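Local coordinates for protein Methylcobalamin\: coenzyme M methyltransferase (Methanosarcina mazei, PDB 4AY7) that transfers the methyl group of a methylated corrinoid to coenzyme M, a zinc-dependent step of methanogenesis, at residues A[124-138]-A[191-204]. Residues are numbered along the deposited sequence; the frame is centred on the assembly and turned at random.
Sequences LLQRGRIPVVLEAIK and ASIIYANAMVEAGA
Tyr-195 reaches across to helix 130-138 between Ile-130 and Val-133: its CG is anti to the backbone N (chi1 177°), and its CE1 lies 4.0 Å from Ile-130 CG1, the two side chains sliding past each other in opposite directions. The hydroxyl ends in the fork of Val-133, with OH 3.5 Å from CG1 and equally near CG2, the two side chains crossing at about a right angle. Met-199 CE sits 3.9 Å above one face of the ring, offset toward its rim. Replacing Tyr-195 by an alanine is likely to open a gap between Ile-130, Val-133 and Met-199 and leave the Met-199 methyl without the ring it lies on. Helices 130-144 and 178-202 meet here on the outside of the TIM barrel; the axes of 130-138 and 191-202 cross at -28°, N-to-C directions alike, and approach to 9.0 Å, a spacing that fits the small residues Ala-198 and Ala-202 facing the partner. The remaining contacts are made by aliphatic side chains, some against backbone atoms. Leu-125 CD2 sits 3.6 Å from Ala-198 CB, while Leu-134 CD2 lies 3.6 Å from Ala-198 O. Ile-137 divides its branches: CD1 meets Met-199 CG, and CG2 packs 3.4 Å from Ala-202 O, beside the Schellman motif at Gly-203.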
ATOM      1  N   LEU A 124       5.995  13.759 -16.118  1.00 26.25           N
ATOM      2  CA  LEU A 124       6.063  13.010 -14.855  1.00 24.60           C
ATOM      3  C   LEU A 124       6.402  11.532 -15.085  1.00 24.16           C
ATOM      4  O   LEU A 124       7.284  10.979 -14.455  1.00 23.08           O
ATOM      5  CB  LEU A 124       4.713  13.063 -14.157  1.00 24.84           C
ATOM      6  CG  LEU A 124       4.700  12.395 -12.775  1.00 23.17           C
ATOM      7  CD1 LEU A 124       5.671  13.069 -11.848  1.00 22.95           C
ATOM      8  CD2 LEU A 124       3.276  12.434 -12.234  1.00 23.08           C
ATOM      9  N   LEU A 125       5.712  10.901 -16.027  1.00 24.49           N
ATOM     10  CA  LEU A 125       5.846   9.435 -16.173  1.00 24.43           C
ATOM     11  C   LEU A 125       7.198   8.932 -16.698  1.00 25.32           C
ATOM     12  O   LEU A 125       7.530   7.749 -16.614  1.00 25.64           O
ATOM     13  CB  LEU A 125       4.668   8.906 -16.996  1.00 24.69           C
ATOM     14  CG  LEU A 125       3.244   8.991 -16.371  1.00 23.65           C
ATOM     15  CD1 LEU A 125       2.257   8.353 -17.346  1.00 23.50           C
ATOM     16  CD2 LEU A 125       3.030   8.378 -14.932  1.00 22.27           C
ATOM     17  N   GLN A 126       7.987   9.820 -17.232  1.00 25.83           N
ATOM     18  CA  GLN A 126       9.346   9.488 -17.653  1.00 27.81           C
ATOM     19  C   GLN A 126      10.393   9.781 -16.606  1.00 26.34           C
ATOM     20  O   GLN A 126      11.558   9.394 -16.784  1.00 26.03           O
ATOM     21  CB  GLN A 126       9.703  10.200 -18.964  1.00 30.37           C
ATOM     22  CG  GLN A 126       8.952   9.719 -20.187  1.00 33.15           C
ATOM     23  CD  GLN A 126       8.265  10.886 -20.867  1.00 40.53           C
ATOM     24  OE1 GLN A 126       8.661  11.345 -21.963  1.00 41.31           O
ATOM     25  NE2 GLN A 126       7.269  11.449 -20.163  1.00 44.99           N
ATOM     26  N   ARG A 127       9.979  10.422 -15.528  1.00 24.52           N
ATOM     27  CA  ARG A 127      10.870  10.848 -14.466  1.00 24.85           C
ATOM     28  C   ARG A 127      11.154   9.840 -13.369  1.00 24.11           C
ATOM     29  O   ARG A 127      10.331   8.992 -13.067  1.00 21.71           O
ATOM     30  CB  ARG A 127      10.350  12.125 -13.828  1.00 25.73           C
ATOM     31  CG  ARG A 127      10.372  13.287 -14.798  1.00 28.16           C
ATOM     32  CD  ARG A 127      10.074  14.601 -14.089  1.00 30.98           C
ATOM     33  NE  ARG A 127      10.135  15.698 -15.081  1.00 35.94           N
ATOM     34  CZ  ARG A 127      10.575  16.921 -14.833  1.00 36.82           C
ATOM     35  NH1 ARG A 127      10.967  17.241 -13.597  1.00 37.36           N
ATOM     36  NH2 ARG A 127      10.616  17.841 -15.824  1.00 40.07           N
ATOM     37  N   GLY A 128      12.367   9.912 -12.805  1.00 23.42           N
ATOM     38  CA  GLY A 128      12.712   9.058 -11.670  1.00 22.95           C
ATOM     39  C   GLY A 128      12.659   7.600 -12.070  1.00 22.74           C
ATOM     40  O   GLY A 128      13.091   7.243 -13.153  1.00 22.40           O
ATOM     41  N   ARG A 129      12.070   6.798 -11.185  1.00 21.13           N
ATOM     42  CA  ARG A 129      11.962   5.360 -11.360  1.00 21.42           C
ATOM     43  C   ARG A 129      10.556   4.931 -11.769  1.00 20.58           C
ATOM     44  O   ARG A 129      10.261   3.737 -11.811  1.00 21.02           O
ATOM     45  CB  ARG A 129      12.459   4.708 -10.094  1.00 21.54           C
ATOM     46  CG  ARG A 129      13.911   4.917  -9.799  1.00 22.81           C
ATOM     47  CD  ARG A 129      14.277   4.308  -8.449  1.00 23.53           C
ATOM     48  NE  ARG A 129      13.773   5.086  -7.311  1.00 23.75           N
ATOM     49  CZ  ARG A 129      13.042   4.603  -6.332  1.00 24.85           C
ATOM     50  NH1 ARG A 129      12.747   3.325  -6.300  1.00 25.07           N
ATOM     51  NH2 ARG A 129      12.641   5.416  -5.363  1.00 26.50           N
ATOM     52  N   ILE A 130       9.729   5.882 -12.200  1.00 20.66           N
ATOM     53  CA  ILE A 130       8.417   5.552 -12.694  1.00 20.56           C
ATOM     54  C   ILE A 130       8.547   4.538 -13.815  1.00 21.45           C
ATOM     55  O   ILE A 130       7.869   3.491 -13.827  1.00 20.47           O
ATOM     56  CB  ILE A 130       7.561   6.810 -13.066  1.00 20.53           C
ATOM     57  CG1 ILE A 130       7.111   7.476 -11.746  1.00 20.17           C
ATOM     58  CG2 ILE A 130       6.275   6.398 -13.823  1.00 20.46           C
ATOM     59  CD1 ILE A 130       6.331   8.755 -11.927  1.00 20.69           C
ATOM     60  N   PRO A 131       9.441   4.784 -14.732  1.00 22.49           N
ATOM     61  CA  PRO A 131       9.578   3.778 -15.763  1.00 23.21           C
ATOM     62  C   PRO A 131      10.122   2.396 -15.314  1.00 22.89           C
ATOM     63  O   PRO A 131       9.864   1.404 -16.014  1.00 24.19           O
ATOM     64  CB  PRO A 131      10.590   4.435 -16.724  1.00 23.72           C
ATOM     65  CG  PRO A 131      10.468   5.912 -16.473  1.00 24.23           C
ATOM     66  CD  PRO A 131      10.330   5.943 -14.983  1.00 23.22           C
ATOM     67  N   VAL A 132      10.824   2.306 -14.189  1.00 21.85           N
ATOM     68  CA  VAL A 132      11.227   1.005 -13.645  1.00 21.64           C
ATOM     69  C   VAL A 132       9.974   0.214 -13.169  1.00 21.21           C
ATOM     70  O   VAL A 132       9.827  -0.986 -13.488  1.00 20.98           O
ATOM     71  CB  VAL A 132      12.173   1.152 -12.441  1.00 21.50           C
ATOM     72  CG1 VAL A 132      12.621  -0.200 -11.973  1.00 21.32           C
ATOM     73  CG2 VAL A 132      13.468   1.891 -12.844  1.00 22.09           C
ATOM     74  N   VAL A 133       9.093   0.898 -12.425  1.00 20.46           N
ATOM     75  CA  VAL A 133       7.884   0.279 -11.926  1.00 20.13           C
ATOM     76  C   VAL A 133       6.956  -0.144 -13.057  1.00 20.67           C
ATOM     77  O   VAL A 133       6.489  -1.283 -13.057  1.00 20.05           O
ATOM     78  CB  VAL A 133       7.123   1.216 -10.978  1.00 19.97           C
ATOM     79  CG1 VAL A 133       5.789   0.550 -10.567  1.00 18.73           C
ATOM     80  CG2 VAL A 133       7.997   1.461  -9.732  1.00 19.91           C
ATOM     81  N   LEU A 134       6.773   0.704 -14.067  1.00 20.63           N
ATOM     82  CA  LEU A 134       5.885   0.325 -15.169  1.00 21.28           C
ATOM     83  C   LEU A 134       6.434  -0.850 -15.937  1.00 22.00           C
ATOM     84  O   LEU A 134       5.722  -1.759 -16.309  1.00 22.16           O
ATOM     85  CB  LEU A 134       5.619   1.528 -16.085  1.00 20.82           C
ATOM     86  CG  LEU A 134       5.001   2.748 -15.368  1.00 20.24           C
ATOM     87  CD1 LEU A 134       4.688   3.831 -16.396  1.00 21.02           C
ATOM     88  CD2 LEU A 134       3.702   2.396 -14.565  1.00 20.03           C
ATOM     89  N   GLU A 135       7.709  -0.859 -16.184  1.00 23.53           N
ATOM     90  CA  GLU A 135       8.301  -1.970 -16.850  1.00 25.11           C
ATOM     91  C   GLU A 135       8.256  -3.277 -16.017  1.00 23.09           C
ATOM     92  O   GLU A 135       8.084  -4.337 -16.574  1.00 22.43           O
ATOM     93  CB  GLU A 135       9.718  -1.610 -17.260  1.00 28.19           C
ATOM     94  CG  GLU A 135      10.499  -2.773 -17.815  1.00 32.55           C
ATOM     95  CD  GLU A 135      10.113  -3.136 -19.256  1.00 39.31           C
ATOM     96  OE1 GLU A 135       9.142  -2.546 -19.861  1.00 46.29           O
ATOM     97  OE2 GLU A 135      10.865  -3.973 -19.823  1.00 47.36           O
ATOM     98  N   ALA A 136       8.414  -3.182 -14.712  1.00 21.59           N
ATOM     99  CA  ALA A 136       8.381  -4.384 -13.848  1.00 21.72           C
ATOM    100  C   ALA A 136       6.982  -5.006 -13.824  1.00 21.60           C
ATOM    101  O   ALA A 136       6.842  -6.216 -13.872  1.00 20.96           O
ATOM    102  CB  ALA A 136       8.897  -4.102 -12.429  1.00 21.28           C
ATOM    103  N   ILE A 137       5.960  -4.148 -13.874  1.00 21.26           N
ATOM    104  CA  ILE A 137       4.566  -4.621 -13.944  1.00 21.33           C
ATOM    105  C   ILE A 137       4.368  -5.424 -15.203  1.00 22.06           C
ATOM    106  O   ILE A 137       3.801  -6.497 -15.156  1.00 21.71           O
ATOM    107  CB  ILE A 137       3.560  -3.458 -13.911  1.00 21.21           C
ATOM    108  CG1 ILE A 137       3.617  -2.812 -12.519  1.00 20.96           C
ATOM    109  CG2 ILE A 137       2.166  -3.991 -14.293  1.00 21.52           C
ATOM    110  CD1 ILE A 137       2.932  -1.414 -12.461  1.00 20.99           C
ATOM    111  N   LYS A 138       4.871  -4.917 -16.319  1.00 24.25           N
ATOM    112  CA  LYS A 138       4.748  -5.667 -17.598  1.00 25.71           C
ATOM    113  C   LYS A 138       5.505  -6.971 -17.581  1.00 25.16           C
ATOM    114  O   LYS A 138       5.035  -7.986 -18.098  1.00 25.47           O
ATOM    115  CB  LYS A 138       5.251  -4.822 -18.747  1.00 27.25           C
ATOM    116  CG  LYS A 138       4.400  -3.576 -18.915  1.00 29.65           C
ATOM    117  CD  LYS A 138       5.039  -2.618 -19.909  1.00 32.09           C
ATOM    118  CE  LYS A 138       4.882  -1.148 -19.471  1.00 33.95           C
ATOM    119  NZ  LYS A 138       6.146  -0.463 -19.855  1.00 36.99           N
ATOM    120  N   ALA A 191      -0.813  14.449  -9.227  1.00 20.69           N
ATOM    121  CA  ALA A 191       0.346  13.601  -9.579  1.00 19.82           C
ATOM    122  C   ALA A 191      -0.000  12.156  -9.229  1.00 19.02           C
ATOM    123  O   ALA A 191       0.330  11.228  -9.962  1.00 18.93           O
ATOM    124  CB  ALA A 191       1.647  14.046  -8.828  1.00 18.70           C
ATOM    125  N   SER A 192      -0.622  11.958  -8.087  1.00 18.89           N
ATOM    126  CA  SER A 192      -0.966  10.587  -7.600  1.00 18.39           C
ATOM    127  C   SER A 192      -1.879   9.864  -8.581  1.00 18.33           C
ATOM    128  O   SER A 192      -1.668   8.704  -8.904  1.00 17.57           O
ATOM    129  CB  SER A 192      -1.599  10.673  -6.184  1.00 19.08           C
ATOM    130  OG  SER A 192      -0.543  10.951  -5.239  1.00 19.73           O
ATOM    131  N   ILE A 193      -2.865  10.576  -9.100  1.00 18.68           N
ATOM    132  CA  ILE A 193      -3.855   9.959  -9.980  1.00 18.86           C
ATOM    133  C   ILE A 193      -3.161   9.585 -11.293  1.00 19.03           C
ATOM    134  O   ILE A 193      -3.362   8.469 -11.851  1.00 19.57           O
ATOM    135  CB  ILE A 193      -4.998  10.955 -10.233  1.00 19.37           C
ATOM    136  CG1 ILE A 193      -5.794  11.079  -8.973  1.00 19.64           C
ATOM    137  CG2 ILE A 193      -5.787  10.560 -11.456  1.00 19.54           C
ATOM    138  CD1 ILE A 193      -6.734  12.248  -8.996  1.00 20.44           C
ATOM    139  N   ILE A 194      -2.327  10.495 -11.779  1.00 18.99           N
ATOM    140  CA  ILE A 194      -1.585  10.253 -13.033  1.00 19.06           C
ATOM    141  C   ILE A 194      -0.744   8.963 -12.929  1.00 18.65           C
ATOM    142  O   ILE A 194      -0.726   8.138 -13.841  1.00 18.86           O
ATOM    143  CB  ILE A 194      -0.700  11.432 -13.439  1.00 19.47           C
ATOM    144  CG1 ILE A 194      -1.564  12.650 -13.871  1.00 19.96           C
ATOM    145  CG2 ILE A 194       0.292  11.011 -14.560  1.00 19.96           C
ATOM    146  CD1 ILE A 194      -0.881  14.013 -13.883  1.00 20.21           C
ATOM    147  N   TYR A 195       0.013   8.844 -11.861  1.00 17.84           N
ATOM    148  CA  TYR A 195       0.909   7.661 -11.666  1.00 17.81           C
ATOM    149  C   TYR A 195       0.096   6.398 -11.464  1.00 17.78           C
ATOM    150  O   TYR A 195       0.350   5.363 -12.089  1.00 18.81           O
ATOM    151  CB  TYR A 195       1.783   7.906 -10.456  1.00 17.43           C
ATOM    152  CG  TYR A 195       2.719   6.756 -10.067  1.00 17.45           C
ATOM    153  CD1 TYR A 195       3.346   5.970 -11.026  1.00 17.71           C
ATOM    154  CD2 TYR A 195       2.974   6.480  -8.740  1.00 17.31           C
ATOM    155  CE1 TYR A 195       4.205   4.927 -10.676  1.00 17.99           C
ATOM    156  CE2 TYR A 195       3.890   5.478  -8.347  1.00 17.68           C
ATOM    157  CZ  TYR A 195       4.485   4.688  -9.335  1.00 18.00           C
ATOM    158  OH  TYR A 195       5.322   3.664  -9.003  1.00 18.34           O
ATOM    159  N   ALA A 196      -0.922   6.483 -10.618  1.00 17.48           N
ATOM    160  CA  ALA A 196      -1.818   5.323 -10.374  1.00 17.24           C
ATOM    161  C   ALA A 196      -2.424   4.782 -11.694  1.00 17.94           C
ATOM    162  O   ALA A 196      -2.337   3.603 -11.970  1.00 18.04           O
ATOM    163  CB  ALA A 196      -2.929   5.715  -9.384  1.00 16.79           C
ATOM    164  N   ASN A 197      -3.016   5.648 -12.512  1.00 18.39           N
ATOM    165  CA  ASN A 197      -3.511   5.237 -13.785  1.00 19.07           C
ATOM    166  C   ASN A 197      -2.531   4.668 -14.729  1.00 19.99           C
ATOM    167  O   ASN A 197      -2.870   3.771 -15.536  1.00 20.64           O
ATOM    168  CB  ASN A 197      -4.397   6.337 -14.435  1.00 19.89           C
ATOM    169  CG  ASN A 197      -5.763   6.498 -13.754  1.00 20.14           C
ATOM    170  OD1 ASN A 197      -6.327   5.545 -13.320  1.00 19.75           O
ATOM    171  ND2 ASN A 197      -6.278   7.728 -13.664  1.00 20.94           N
ATOM    172  N   ALA A 198      -1.283   5.179 -14.684  1.00 19.89           N
ATOM    173  CA  ALA A 198      -0.215   4.565 -15.435  1.00 20.40           C
ATOM    174  C   ALA A 198       0.054   3.155 -15.001  1.00 20.12           C
ATOM    175  O   ALA A 198       0.332   2.305 -15.858  1.00 20.94           O
ATOM    176  CB  ALA A 198       1.096   5.370 -15.363  1.00 19.96           C
ATOM    177  N   MET A 199       0.122   2.905 -13.700  1.00 19.68           N
ATOM    178  CA  MET A 199       0.287   1.509 -13.240  1.00 20.15           C
ATOM    179  C   MET A 199      -0.873   0.623 -13.711  1.00 20.58           C
ATOM    180  O   MET A 199      -0.632  -0.491 -14.161  1.00 21.21           O
ATOM    181  CB  MET A 199       0.424   1.417 -11.722  1.00 20.64           C
ATOM    182  CG  MET A 199       1.708   1.969 -11.187  1.00 21.42           C
ATOM    183  SD  MET A 199       2.155   1.520  -9.475  1.00 23.09           S
ATOM    184  CE  MET A 199       1.131   2.648  -8.553  1.00 23.40           C
ATOM    185  N   VAL A 200      -2.101   1.144 -13.686  1.00 20.23           N
ATOM    186  CA  VAL A 200      -3.221   0.406 -14.215  1.00 22.01           C
ATOM    187  C   VAL A 200      -3.000   0.094 -15.684  1.00 23.67           C
ATOM    188  O   VAL A 200      -3.192  -1.057 -16.095  1.00 23.98           O
ATOM    189  CB  VAL A 200      -4.577   1.153 -13.978  1.00 21.92           C
ATOM    190  CG1 VAL A 200      -5.733   0.478 -14.731  1.00 23.29           C
ATOM    191  CG2 VAL A 200      -4.885   1.247 -12.466  1.00 21.50           C
ATOM    192  N   GLU A 201      -2.617   1.106 -16.482  1.00 26.15           N
ATOM    193  CA  GLU A 201      -2.385   0.901 -17.940  1.00 28.09           C
ATOM    194  C   GLU A 201      -1.278  -0.111 -18.149  1.00 26.49           C
ATOM    195  O   GLU A 201      -1.316  -0.839 -19.120  1.00 27.43           O
ATOM    196  CB  GLU A 201      -2.105   2.220 -18.705  1.00 32.41           C
ATOM    197  CG  GLU A 201      -3.359   3.108 -18.933  1.00 38.53           C
ATOM    198  CD  GLU A 201      -3.187   4.689 -18.863  1.00 44.43           C
ATOM    199  OE1 GLU A 201      -2.043   5.246 -18.928  1.00 55.83           O
ATOM    200  OE2 GLU A 201      -4.230   5.418 -18.741  1.00 47.62           O
ATOM    201  N   ALA A 202      -0.310  -0.172 -17.245  1.00 24.52           N
ATOM    202  CA  ALA A 202       0.788  -1.148 -17.362  1.00 25.01           C
ATOM    203  C   ALA A 202       0.359  -2.548 -17.021  1.00 24.61           C
ATOM    204  O   ALA A 202       1.036  -3.485 -17.420  1.00 26.12           O
ATOM    205  CB  ALA A 202       2.028  -0.788 -16.488  1.00 23.58           C
ATOM    206  N   GLY A 203      -0.728  -2.710 -16.255  1.00 23.99           N
ATOM    207  CA  GLY A 203      -1.246  -4.032 -15.945  1.00 23.59           C
ATOM    208  C   GLY A 203      -1.640  -4.326 -14.484  1.00 22.56           C
ATOM    209  O   GLY A 203      -2.105  -5.440 -14.199  1.00 22.99           O
ATOM    210  N   ALA A 204      -1.535  -3.324 -13.584  1.00 21.21           N
ATOM    211  CA  ALA A 204      -1.987  -3.456 -12.180  1.00 20.69           C
ATOM    212  C   ALA A 204      -3.493  -3.555 -12.152  1.00 20.24           C
ATOM    213  O   ALA A 204      -4.208  -2.857 -12.885  1.00 21.10           O
ATOM    214  CB  ALA A 204      -1.541  -2.278 -11.287  1.00 19.62           C
TER